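Local coordinates for nitrate transport protein (Xanthomonas axonopodis pv. citri, PDB 3KSX) that binds alkanesulfonates, here the buffer MOPS, and probably delivers them to an uptake transporter as a periplasmic binding protein, at residues A[80-85]-A[229-234]; A[114-119]-A[191-196]; A[134-139]-A[144-149]; A[218-221]-A[227-230]. All coordinates share one frame; numbering follows the deposited sequence. Where two conformers were deposited one is given.

Interaction 1: residues A[80-85]-A[229-234]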
loop_
_atom_site.group_PDB
_atom_site.type_symbol
_atom_site.label_atom_id
_atom_site.label_comp_id
_atom_site.label_asym_id
_atom_site.label_seq_id
_atom_site.Cartn_x
_atom_site.Cartn_y
_atom_site.Cartn_z
ATOM N N ILE A 80 -0.144 -1.142 17.186
ATOM C CA ILE A 80 -0.821 -2.262 16.500
ATOM C C ILE A 80 0.196 -3.398 16.494
ATOM O O ILE A 80 1.383 -3.156 16.682
ATOM C CB ILE A 80 -1.218 -1.862 15.052
ATOM C CG1 ILE A 80 0.040 -1.407 14.227
ATOM C CG2 ILE A 80 -2.389 -0.831 15.069
ATOM C CD1 ILE A 80 -0.310 -1.210 12.739
ATOM N N ASP A 81 -0.220 -4.585 16.134
ATOM C CA ASP A 81 0.650 -5.741 16.130
ATOM C C ASP A 81 0.687 -6.428 14.767
ATOM O O ASP A 81 1.493 -7.321 14.538
ATOM C CB ASP A 81 0.153 -6.694 17.191
ATOM C CG ASP A 81 0.449 -6.192 18.548
ATOM O OD1 ASP A 81 1.395 -5.421 18.682
ATOM O OD2 ASP A 81 -0.219 -6.561 19.483
ATOM N N LEU A 82 -0.231 -6.017 13.872
ATOM C CA LEU A 82 -0.364 -6.563 12.539
ATOM C C LEU A 82 -0.912 -5.480 11.622
ATOM O O LEU A 82 -1.787 -4.693 12.051
ATOM C CB LEU A 82 -1.334 -7.768 12.552
ATOM C CG LEU A 82 -1.534 -8.635 11.304
ATOM C CD1 LEU A 82 -0.243 -9.287 10.796
ATOM C CD2 LEU A 82 -2.485 -9.757 11.675
ATOM N N GLY A 83 -0.441 -5.398 10.376
ATOM C CA GLY A 83 -1.034 -4.385 9.470
ATOM C C GLY A 83 -0.591 -4.583 8.032
ATOM O O GLY A 83 0.418 -5.264 7.788
ATOM N N GLY A 84 -1.368 -4.031 7.084
ATOM C CA GLY A 84 -1.051 -4.164 5.662
ATOM C C GLY A 84 -0.426 -2.934 5.081
ATOM O O GLY A 84 -0.916 -1.796 5.300
ATOM N N ALA A 85 0.575 -3.120 4.255
ATOM C CA ALA A 85 1.202 -1.945 3.630
ATOM C C ALA A 85 1.793 -2.352 2.305
ATOM O O ALA A 85 1.891 -3.566 2.009
ATOM C CB ALA A 85 2.291 -1.454 4.515
ATOM N N GLN A 229 -1.564 -17.051 11.017
ATOM C CA GLN A 229 -1.811 -17.813 9.758
ATOM C C GLN A 229 -3.316 -17.841 9.427
ATOM O O GLN A 229 -3.728 -17.578 8.283
ATOM C CB GLN A 229 -1.219 -19.206 9.891
ATOM C CG GLN A 229 -1.465 -20.143 8.707
ATOM C CD GLN A 229 -0.661 -21.469 8.889
ATOM O OE1 GLN A 229 -0.153 -22.037 7.911
ATOM N NE2 GLN A 229 -0.509 -21.933 10.159
ATOM N N GLN A 230 -4.140 -18.152 10.437
ATOM C CA GLN A 230 -5.587 -18.179 10.268
ATOM C C GLN A 230 -6.139 -16.823 9.960
ATOM O O GLN A 230 -7.050 -16.720 9.127
ATOM C CB GLN A 230 -6.264 -18.735 11.497
ATOM C CG GLN A 230 -6.184 -20.249 11.488
ATOM C CD GLN A 230 -6.035 -20.788 12.862
ATOM O OE1 GLN A 230 -6.699 -20.325 13.802
ATOM N NE2 GLN A 230 -5.127 -21.753 13.023
ATOM N N VAL A 231 -5.608 -15.763 10.600
ATOM C CA VAL A 231 -5.963 -14.374 10.254
ATOM C C VAL A 231 -5.740 -14.115 8.756
ATOM O O VAL A 231 -6.661 -13.633 8.065
ATOM C CB VAL A 231 -5.186 -13.354 11.131
ATOM C CG1 VAL A 231 -5.418 -11.944 10.652
ATOM C CG2 VAL A 231 -5.656 -13.445 12.630
ATOM N N MET A 232 -4.537 -14.446 8.281
ATOM C CA MET A 232 -4.168 -14.256 6.868
ATOM C C MET A 232 -5.134 -15.032 6.018
ATOM O O MET A 232 -5.599 -14.522 5.005
ATOM C CB MET A 232 -2.804 -14.798 6.502
ATOM C CG MET A 232 -1.577 -14.171 7.176
ATOM S SD MET A 232 -1.460 -12.442 6.736
ATOM C CE MET A 232 -2.327 -11.564 8.074
ATOM N N GLY A 233 -5.444 -16.270 6.435
ATOM C CA GLY A 233 -6.507 -17.066 5.754
ATOM C C GLY A 233 -7.823 -16.355 5.536
ATOM O O GLY A 233 -8.416 -16.451 4.485
ATOM N N THR A 234 -8.297 -15.648 6.556
ATOM C CA THR A 234 -9.573 -14.970 6.512
ATOM C C THR A 234 -9.452 -13.699 5.678
ATOM O O THR A 234 -10.375 -13.324 4.934
ATOM C CB THR A 234 -10.093 -14.679 7.982
ATOM O OG1 THR A 234 -10.255 -15.917 8.639
ATOM C CG2 THR A 234 -11.436 -13.976 8.018
#
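Leu82 meets two side chains of the helical segment 229-234, and its methyl CD2 does most of the touching. That methyl lies 3.8 Å from Val231 CG1, the two side chains running alongside in opposite senses, and 4.0 Å from Met232 CE. The ends of Leu82 and Met232 meet head on; the second branch of the leucine, CD1, is 4.1 Å from the same Met232 CE, so the thioether methyl faces both ends of the leucine fork. Met232 gets there by folding: its chain bends at chi2 (-62°) and again at chi3 (93°), which turns CE back toward the strand. The contact is purely apolar, and all three residues are buried.

Further out, Phe55 packs on Val231, while Phe214 of strand 212-217 and Val276 flank Met232. Leu82 is held in place through its backbone, paired with Gly34 of the neighbouring parallel strand, and its side chain also touches Ser216 on the antiparallel strand 212-217. Helix 225-244 thus lies against one face of a five-stranded mixed sheet with strand 82-86 at its middle, the helix-on-sheet layering of an alpha/beta lobe in periplasmic binding proteins.

Interaction 2: residues A[114-119]-A[191-196]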
loop_
_atom_site.group_PDB
_atom_site.type_symbol
_atom_site.label_atom_id
_atom_site.label_comp_id
_atom_site.label_asym_id
_atom_site.label_seq_id
_atom_site.Cartn_x
_atom_site.Cartn_y
_atom_site.Cartn_z
ATOM N N THR A 114 -0.126 5.129 -9.697
ATOM C CA THR A 114 -0.135 6.126 -10.792
ATOM C C THR A 114 0.662 7.407 -10.480
ATOM O O THR A 114 0.750 7.784 -9.321
ATOM C CB THR A 114 -1.589 6.513 -11.143
ATOM O OG1 THR A 114 -2.155 7.304 -10.089
ATOM C CG2 THR A 114 -2.462 5.257 -11.300
ATOM N N ILE A 115 1.195 8.065 -11.519
ATOM C CA ILE A 115 1.593 9.427 -11.494
ATOM C C ILE A 115 0.495 10.212 -12.222
ATOM O O ILE A 115 0.210 9.926 -13.422
ATOM C CB ILE A 115 2.971 9.570 -12.146
ATOM C CG1 ILE A 115 4.009 8.601 -11.490
ATOM C CG2 ILE A 115 3.527 11.062 -12.142
ATOM C CD1 ILE A 115 5.412 8.742 -12.212
ATOM N N LEU A 116 -0.063 11.183 -11.484
ATOM C CA LEU A 116 -1.138 12.069 -11.936
ATOM C C LEU A 116 -0.557 13.458 -12.177
ATOM O O LEU A 116 0.375 13.885 -11.461
ATOM C CB LEU A 116 -2.262 12.087 -10.897
ATOM C CG LEU A 116 -2.965 10.814 -10.459
ATOM C CD1 LEU A 116 -4.133 11.147 -9.602
ATOM C CD2 LEU A 116 -3.382 10.034 -11.648
ATOM N N VAL A 117 -1.084 14.169 -13.163
ATOM C CA VAL A 117 -0.843 15.575 -13.321
ATOM C C VAL A 117 -2.174 16.292 -13.386
ATOM O O VAL A 117 -3.242 15.664 -13.801
ATOM C CB VAL A 117 0.029 15.954 -14.574
ATOM C CG1 VAL A 117 1.393 15.251 -14.477
ATOM C CG2 VAL A 117 -0.724 15.528 -15.856
ATOM N N PRO A 118 -2.173 17.564 -12.980
ATOM C CA PRO A 118 -3.399 18.343 -13.148
ATOM C C PRO A 118 -3.778 18.284 -14.634
ATOM O O PRO A 118 -2.904 18.346 -15.521
ATOM C CB PRO A 118 -2.978 19.778 -12.764
ATOM C CG PRO A 118 -1.880 19.524 -11.727
ATOM C CD PRO A 118 -1.094 18.397 -12.388
ATOM N N SER A 119 -5.068 18.170 -14.875
ATOM C CA SER A 119 -5.587 18.027 -16.253
ATOM C C SER A 119 -5.231 19.258 -17.103
ATOM O O SER A 119 -4.914 19.137 -18.291
ATOM C CB SER A 119 -7.072 17.655 -16.238
ATOM O OG SER A 119 -7.833 18.607 -15.515
ATOM N N ALA A 191 -10.825 8.679 -8.661
ATOM C CA ALA A 191 -11.668 9.844 -8.224
ATOM C C ALA A 191 -11.287 11.081 -9.046
ATOM O O ALA A 191 -12.163 11.711 -9.655
ATOM C CB ALA A 191 -11.486 10.117 -6.672
ATOM N N LEU A 192 -9.987 11.392 -9.103
ATOM C CA LEU A 192 -9.503 12.615 -9.753
ATOM C C LEU A 192 -9.529 12.523 -11.303
ATOM O O LEU A 192 -9.727 13.511 -12.011
ATOM C CB LEU A 192 -8.087 12.931 -9.244
ATOM C CG LEU A 192 -7.988 13.737 -7.950
ATOM C CD1 LEU A 192 -8.442 12.984 -6.743
ATOM C CD2 LEU A 192 -6.540 14.190 -7.701
ATOM N N THR A 193 -9.327 11.342 -11.865
ATOM C CA THR A 193 -9.351 11.207 -13.307
ATOM C C THR A 193 -10.851 11.259 -13.727
ATOM O O THR A 193 -11.206 11.818 -14.801
ATOM C CB THR A 193 -8.605 9.907 -13.799
ATOM O OG1 THR A 193 -9.140 8.757 -13.129
ATOM C CG2 THR A 193 -7.135 10.030 -13.498
ATOM N N LEU A 194 -11.753 10.739 -12.868
ATOM C CA LEU A 194 -13.156 10.709 -13.283
ATOM C C LEU A 194 -13.820 12.074 -13.153
ATOM O O LEU A 194 -14.747 12.451 -13.944
ATOM C CB LEU A 194 -13.958 9.661 -12.529
ATOM C CG LEU A 194 -13.823 8.212 -13.069
ATOM C CD1 LEU A 194 -14.577 7.321 -12.146
ATOM C CD2 LEU A 194 -14.298 7.913 -14.538
ATOM N N ASP A 195 -13.379 12.853 -12.192
ATOM C CA ASP A 195 -14.036 14.178 -12.014
ATOM C C ASP A 195 -13.341 15.283 -12.805
ATOM O O ASP A 195 -13.770 16.473 -12.720
ATOM C CB ASP A 195 -14.220 14.492 -10.525
ATOM C CG ASP A 195 -12.956 14.987 -9.826
ATOM O OD1 ASP A 195 -11.892 15.177 -10.452
ATOM O OD2 ASP A 195 -13.038 15.185 -8.580
ATOM N N GLY A 196 -12.340 14.908 -13.589
ATOM C CA GLY A 196 -11.591 15.861 -14.440
ATOM C C GLY A 196 -10.480 16.685 -13.796
ATOM O O GLY A 196 -9.836 17.501 -14.468
#
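The end of strand 113-118 and the end of helix 188-194 draw together at their tails, where the CA atoms of Ser119 and Gly196 are 6.6 Å apart and Gly196, with a positive phi, has already left the helical path. There Ser119 OG donates a hydrogen bond to Gly196 O at 2.5 Å, shorter than usual, a value from which nothing about strength should be drawn. The hydroxyl approaches the carbonyl oxygen at a C=O...OG angle of 158°, tilted 18° from the carbonyl plane. A chi1 of 57° sets OG between the backbone N and the carbonyl carbon of Ser119, and from there it points at the glycine.

Deeper in, the contact turns apolar and looser. Leu116 directs its two methyls to different partners: CD2 is 4.2 Å from Thr193 CG2, the side chains crossing at about a right angle, and CD1 is 4.3 Å from Leu192 CD2. Thr193 presents only its methyl to the strand, since its hydroxyl OG1 is hydrogen-bonded to Tyr189 O one helical turn back. Leu192 is packed further by Trp182, Ala198 and Phe174, and Leu116 also rests on Ile184 and Ala198, so both leucines belong to the layer between the helix and the sheet.

Ser119 O, in turn, accepts a hydrogen bond from Arg199 NE on the edge strand 198-203. The one polar bond across the contact satisfies the carbonyl just after the helix and ties the strand's end to the helix's end, while the leucine and threonine methyls add only non-directional packing.

Interaction 3: residues A[134-139]-A[144-149]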
loop_
_atom_site.group_PDB
_atom_site.type_symbol
_atom_site.label_atom_id
_atom_site.label_comp_id
_atom_site.label_asym_id
_atom_site.label_seq_id
_atom_site.Cartn_x
_atom_site.Cartn_y
_atom_site.Cartn_z
ATOM N N ILE A 134 6.910 17.208 -7.315
ATOM C CA ILE A 134 6.083 16.000 -7.308
ATOM C C ILE A 134 5.755 15.578 -5.876
ATOM O O ILE A 134 6.676 15.262 -5.089
ATOM C CB ILE A 134 6.798 14.884 -8.039
ATOM C CG1 ILE A 134 7.379 15.367 -9.399
ATOM C CG2 ILE A 134 5.907 13.675 -8.185
ATOM C CD1 ILE A 134 7.976 14.195 -10.187
ATOM N N ALA A 135 4.478 15.561 -5.527
ATOM C CA ALA A 135 3.944 15.158 -4.212
ATOM C C ALA A 135 3.884 13.623 -4.144
ATOM O O ALA A 135 3.440 12.957 -5.107
ATOM C CB ALA A 135 2.491 15.663 -4.085
ATOM N N PHE A 136 4.281 13.064 -3.014
ATOM C CA PHE A 136 4.026 11.602 -2.741
ATOM C C PHE A 136 4.322 11.322 -1.299
ATOM O O PHE A 136 5.039 12.089 -0.649
ATOM C CB PHE A 136 4.893 10.611 -3.601
ATOM C CG PHE A 136 6.408 10.893 -3.555
ATOM C CD1 PHE A 136 7.257 10.084 -2.732
ATOM C CD2 PHE A 136 6.989 11.913 -4.304
ATOM C CE1 PHE A 136 8.612 10.303 -2.697
ATOM C CE2 PHE A 136 8.406 12.151 -4.275
ATOM C CZ PHE A 136 9.182 11.343 -3.429
ATOM N N GLN A 137 3.821 10.197 -0.812
ATOM C CA GLN A 137 4.181 9.792 0.547
ATOM C C GLN A 137 5.562 9.167 0.555
ATOM O O GLN A 137 5.803 8.161 -0.097
ATOM C CB GLN A 137 3.103 8.814 1.030
ATOM C CG GLN A 137 3.466 8.108 2.336
ATOM C CD GLN A 137 3.326 9.008 3.543
ATOM O OE1 GLN A 137 2.335 9.687 3.725
ATOM N NE2 GLN A 137 4.315 8.938 4.434
ATOM N N LYS A 138 6.475 9.764 1.309
ATOM C CA LYS A 138 7.851 9.244 1.421
ATOM C C LYS A 138 7.816 7.799 1.938
ATOM O O LYS A 138 7.133 7.516 2.931
ATOM C CB LYS A 138 8.631 10.113 2.424
ATOM C CG LYS A 138 10.083 9.672 2.470
ATOM C CD LYS A 138 10.804 10.343 3.622
ATOM C CE LYS A 138 12.187 10.698 3.142
ATOM N NZ LYS A 138 12.989 11.425 4.191
ATOM N N GLY A 139 8.586 6.907 1.305
ATOM C CA GLY A 139 8.713 5.552 1.820
ATOM C C GLY A 139 7.440 4.740 1.499
ATOM O O GLY A 139 7.273 3.655 2.022
ATOM N N ASN A 144 8.587 4.217 -4.738
ATOM C CA ASN A 144 9.198 3.240 -5.675
ATOM C C ASN A 144 8.646 3.349 -7.141
ATOM O O ASN A 144 9.416 3.273 -8.143
ATOM C CB ASN A 144 9.045 1.789 -5.156
ATOM C CG ASN A 144 9.623 0.780 -6.130
ATOM O OD1 ASN A 144 10.834 0.802 -6.390
ATOM N ND2 ASN A 144 8.779 -0.115 -6.662
ATOM N N LEU A 145 7.318 3.523 -7.303
ATOM C CA LEU A 145 6.752 3.773 -8.649
ATOM C C LEU A 145 7.451 4.967 -9.331
ATOM O O LEU A 145 7.885 4.864 -10.506
ATOM C CB LEU A 145 5.260 4.082 -8.584
ATOM C CG LEU A 145 4.680 4.535 -9.939
ATOM C CD1 LEU A 145 4.411 3.218 -10.658
ATOM C CD2 LEU A 145 3.396 5.323 -9.775
ATOM N N LEU A 146 7.583 6.086 -8.597
ATOM C CA LEU A 146 8.235 7.257 -9.143
ATOM C C LEU A 146 9.688 7.010 -9.530
ATOM O O LEU A 146 10.106 7.357 -10.626
ATOM C CB LEU A 146 8.085 8.436 -8.169
ATOM C CG LEU A 146 8.415 9.838 -8.587
ATOM C CD1 LEU A 146 7.732 10.245 -9.883
ATOM C CD2 LEU A 146 8.022 10.771 -7.409
ATOM N N LEU A 147 10.526 6.545 -8.598
ATOM C CA LEU A 147 11.838 6.055 -8.945
ATOM C C LEU A 147 11.959 5.232 -10.217
ATOM O O LEU A 147 12.802 5.556 -11.093
ATOM C CB LEU A 147 12.426 5.295 -7.731
ATOM C CG LEU A 147 13.780 4.662 -7.932
ATOM C CD1 LEU A 147 14.805 5.769 -8.143
ATOM C CD2 LEU A 147 14.159 3.820 -6.708
ATOM N N ARG A 148 11.129 4.200 -10.365
ATOM C CA ARG A 148 11.277 3.262 -11.443
ATOM C C ARG A 148 10.787 3.893 -12.767
ATOM O O ARG A 148 11.390 3.666 -13.820
ATOM C CB ARG A 148 10.421 2.001 -11.201
ATOM C CG ARG A 148 10.789 1.068 -9.957
ATOM C CD ARG A 148 12.045 0.222 -10.079
ATOM N NE ARG A 148 12.120 -0.340 -11.430
ATOM C CZ ARG A 148 11.413 -1.393 -11.864
ATOM N NH1 ARG A 148 10.574 -2.029 -11.036
ATOM N NH2 ARG A 148 11.513 -1.748 -13.134
ATOM N N VAL A 149 9.749 4.719 -12.716
ATOM C CA VAL A 149 9.229 5.370 -13.941
ATOM C C VAL A 149 10.234 6.407 -14.447
ATOM O O VAL A 149 10.567 6.425 -15.635
ATOM C CB VAL A 149 7.820 5.959 -13.674
ATOM C CG1 VAL A 149 7.352 6.890 -14.760
ATOM C CG2 VAL A 149 6.817 4.853 -13.578
#
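Leu146 carries its CG anti to the backbone N (chi1 -168°), which extends the side chain from the helix toward the strand, where Phe136 and Ile134 wait. Phe136 has a chi1 of 52°, placing its ring between its own backbone N and carbonyl carbon and turning it across the path of the leucine. The two side chains cross at about a right angle, and Leu146 CD2 comes obliquely to the ring: it is 3.4 Å from Phe136 CE2 and 3.5 Å from Phe136 CD2, with CG and CZ of the ring each 4.2 Å away. The methyl is thus closest to the CD2-CE2 bond.

Strand 133-136, helix 141-152 and strand 161-164 make up a beta-alpha-beta unit, and Leu146 is a point where its helix sits down on the first strand. Ile134 and Phe136 are two apart in that strand, so both point to the helix while Ala135 faces the other way. Ile134 and Leu146 meet end to end, with Ile134 CG2 3.7 Å from Leu146 CD2 and Ile134 CD1 4.0 Å from Leu146 CD1. One methyl of the leucine, CD2, is shared by the isoleucine and the phenylalanine.

Around the ring, His143 and Tyr164 also meet Phe136, the Tyr164 plane turned about 80° to it, and Met157 lies against it. Leu146 CD1 also touches Ile115 of strand 113-118.

Interaction 4: residues A[218-221]-A[227-230]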
loop_
_atom_site.group_PDB
_atom_site.type_symbol
_atom_site.label_atom_id
_atom_site.label_comp_id
_atom_site.label_asym_id
_atom_site.label_seq_id
_atom_site.Cartn_x
_atom_site.Cartn_y
_atom_site.Cartn_z
ATOM N N ARG A 218 7.338 -9.069 15.733
ATOM C CA ARG A 218 8.019 -10.365 15.916
ATOM C C ARG A 218 7.522 -11.127 17.200
ATOM O O ARG A 218 7.252 -12.361 17.154
ATOM C CB ARG A 218 9.530 -10.167 15.967
ATOM C CG ARG A 218 10.277 -11.471 16.346
ATOM C CD ARG A 218 11.783 -11.284 16.379
ATOM N NE ARG A 218 12.343 -10.871 15.086
ATOM C CZ ARG A 218 12.803 -11.694 14.139
ATOM N NH1 ARG A 218 12.780 -13.009 14.325
ATOM N NH2 ARG A 218 13.312 -11.197 12.995
ATOM N N ARG A 219 7.334 -10.405 18.316
ATOM C CA ARG A 219 6.744 -11.059 19.507
ATOM C C ARG A 219 5.351 -11.668 19.299
ATOM O O ARG A 219 5.072 -12.765 19.734
ATOM C CB ARG A 219 6.704 -10.078 20.653
ATOM C CG ARG A 219 8.103 -9.827 21.179
ATOM C CD ARG A 219 8.118 -8.706 22.255
ATOM N NE ARG A 219 9.307 -8.808 23.119
ATOM C CZ ARG A 219 9.295 -9.380 24.329
ATOM N NH1 ARG A 219 8.126 -9.868 24.809
ATOM N NH2 ARG A 219 10.436 -9.437 25.083
ATOM N N TYR A 220 4.470 -10.952 18.602
ATOM C CA TYR A 220 3.094 -11.428 18.479
ATOM C C TYR A 220 3.086 -12.659 17.546
ATOM O O TYR A 220 2.371 -13.586 17.817
ATOM C CB TYR A 220 2.194 -10.312 17.944
ATOM C CG TYR A 220 0.681 -10.541 18.025
ATOM C CD1 TYR A 220 -0.050 -10.195 19.170
ATOM C CD2 TYR A 220 -0.007 -11.072 16.926
ATOM C CE1 TYR A 220 -1.440 -10.371 19.220
ATOM C CE2 TYR A 220 -1.406 -11.216 16.956
ATOM C CZ TYR A 220 -2.109 -10.838 18.083
ATOM O OH TYR A 220 -3.473 -11.005 18.076
ATOM N N ALA A 221 3.841 -12.616 16.434
ATOM C CA ALA A 221 3.828 -13.696 15.454
ATOM C C ALA A 221 4.494 -14.962 16.042
ATOM O O ALA A 221 4.070 -16.103 15.790
ATOM C CB ALA A 221 4.532 -13.235 14.130
ATOM N N PHE A 227 -2.513 -18.479 14.851
ATOM C CA PHE A 227 -3.582 -17.496 14.848
ATOM C C PHE A 227 -3.297 -16.528 13.721
ATOM O O PHE A 227 -4.204 -16.212 12.983
ATOM C CB PHE A 227 -3.691 -16.800 16.208
ATOM C CG PHE A 227 -4.571 -15.588 16.223
ATOM C CD1 PHE A 227 -5.937 -15.708 16.386
ATOM C CD2 PHE A 227 -4.016 -14.302 16.140
ATOM C CE1 PHE A 227 -6.750 -14.576 16.421
ATOM C CE2 PHE A 227 -4.828 -13.162 16.187
ATOM C CZ PHE A 227 -6.172 -13.296 16.315
ATOM N N VAL A 228 -2.038 -16.078 13.582
ATOM C CA VAL A 228 -1.676 -15.145 12.490
ATOM C C VAL A 228 -1.907 -15.770 11.128
ATOM O O VAL A 228 -2.440 -15.111 10.207
ATOM C CB VAL A 228 -0.259 -14.631 12.660
ATOM C CG1 VAL A 228 0.250 -13.938 11.337
ATOM C CG2 VAL A 228 -0.246 -13.639 13.885
ATOM N N GLN A 229 -1.564 -17.051 11.017
ATOM C CA GLN A 229 -1.811 -17.813 9.758
ATOM C C GLN A 229 -3.316 -17.841 9.427
ATOM O O GLN A 229 -3.728 -17.578 8.283
ATOM C CB GLN A 229 -1.219 -19.206 9.891
ATOM C CG GLN A 229 -1.465 -20.143 8.707
ATOM C CD GLN A 229 -0.661 -21.469 8.889
ATOM O OE1 GLN A 229 -0.153 -22.037 7.911
ATOM N NE2 GLN A 229 -0.509 -21.933 10.159
ATOM N N GLN A 230 -4.140 -18.152 10.437
ATOM C CA GLN A 230 -5.587 -18.179 10.268
ATOM C C GLN A 230 -6.139 -16.823 9.960
ATOM O O GLN A 230 -7.050 -16.720 9.127
ATOM C CB GLN A 230 -6.264 -18.735 11.497
ATOM C CG GLN A 230 -6.184 -20.249 11.488
ATOM C CD GLN A 230 -6.035 -20.788 12.862
ATOM O OE1 GLN A 230 -6.699 -20.325 13.802
ATOM N NE2 GLN A 230 -5.127 -21.753 13.023
#
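Two consecutive helices, 218-223 and 225-244, follow strand 212-217 where it leaves the sheet; a tight turn at Trp224 joins them and folds the short helix 218-223 back against the first turn of helix 225-244. The nearest backbone points are Ala221 and Val228, whose CA atoms are 6.4 Å apart. Tyr220 and Val228 bury the most, and the tyrosine touches both Phe227 and Val228. A chi1 of -168° carries the tyrosine ring away from its own N and out to the second helix, where it is met at its edge: Val228 CG2 is 4.0 Å from Tyr220 CD2, and Phe227 CE2 is 4.0 Å from Tyr220 CE2.

Farther along the tyrosine, its hydroxyl approaches the Phe227 ring obliquely, with Tyr220 OH in van der Waals contact 3.2 Å from Phe227 CE2. The same hydroxyl is hydrogen-bonded with Gln30 O, and that bond fixes the far end of the ring beside the phenylalanine. Ala221 adds a looser touch through its CA, 4.4 Å from Val228 CG2.

Phe55 packs edge-to-face with Phe227, and Trp224 from the turn meets the Tyr220 ring. Leu31 of strand 30-36 touches both aromatic rings, while Leu101 and Val103 of strand 100-106 back Ala221 and Val228, so the pair of helices lies by the end of the sheet where strands 30-36 and 100-106 begin and strand 212-217 finishes.

Interactions 1 and 4 lie close together, their centres about 8 Å apart, and both use helix 225-244: interaction 4 joins it to the preceding helix, interaction 1 seats it on the sheet that holds strand 82-86. Interactions 2 and 3 belong to the other five-stranded sheet, on the opposite side of the chain's centre from interaction 1, and they touch through Ile115, which packs on Leu145, Leu146 and Val149. Interactions 1, 3 and 4 are buried and have no hydrogen bond across their segments; 1 and 3 are carbon packing alone, while 4 also sets a tyrosine hydroxyl against a phenylalanine ring. Interaction 2, partly open, alone adds a hydrogen bond across its segments.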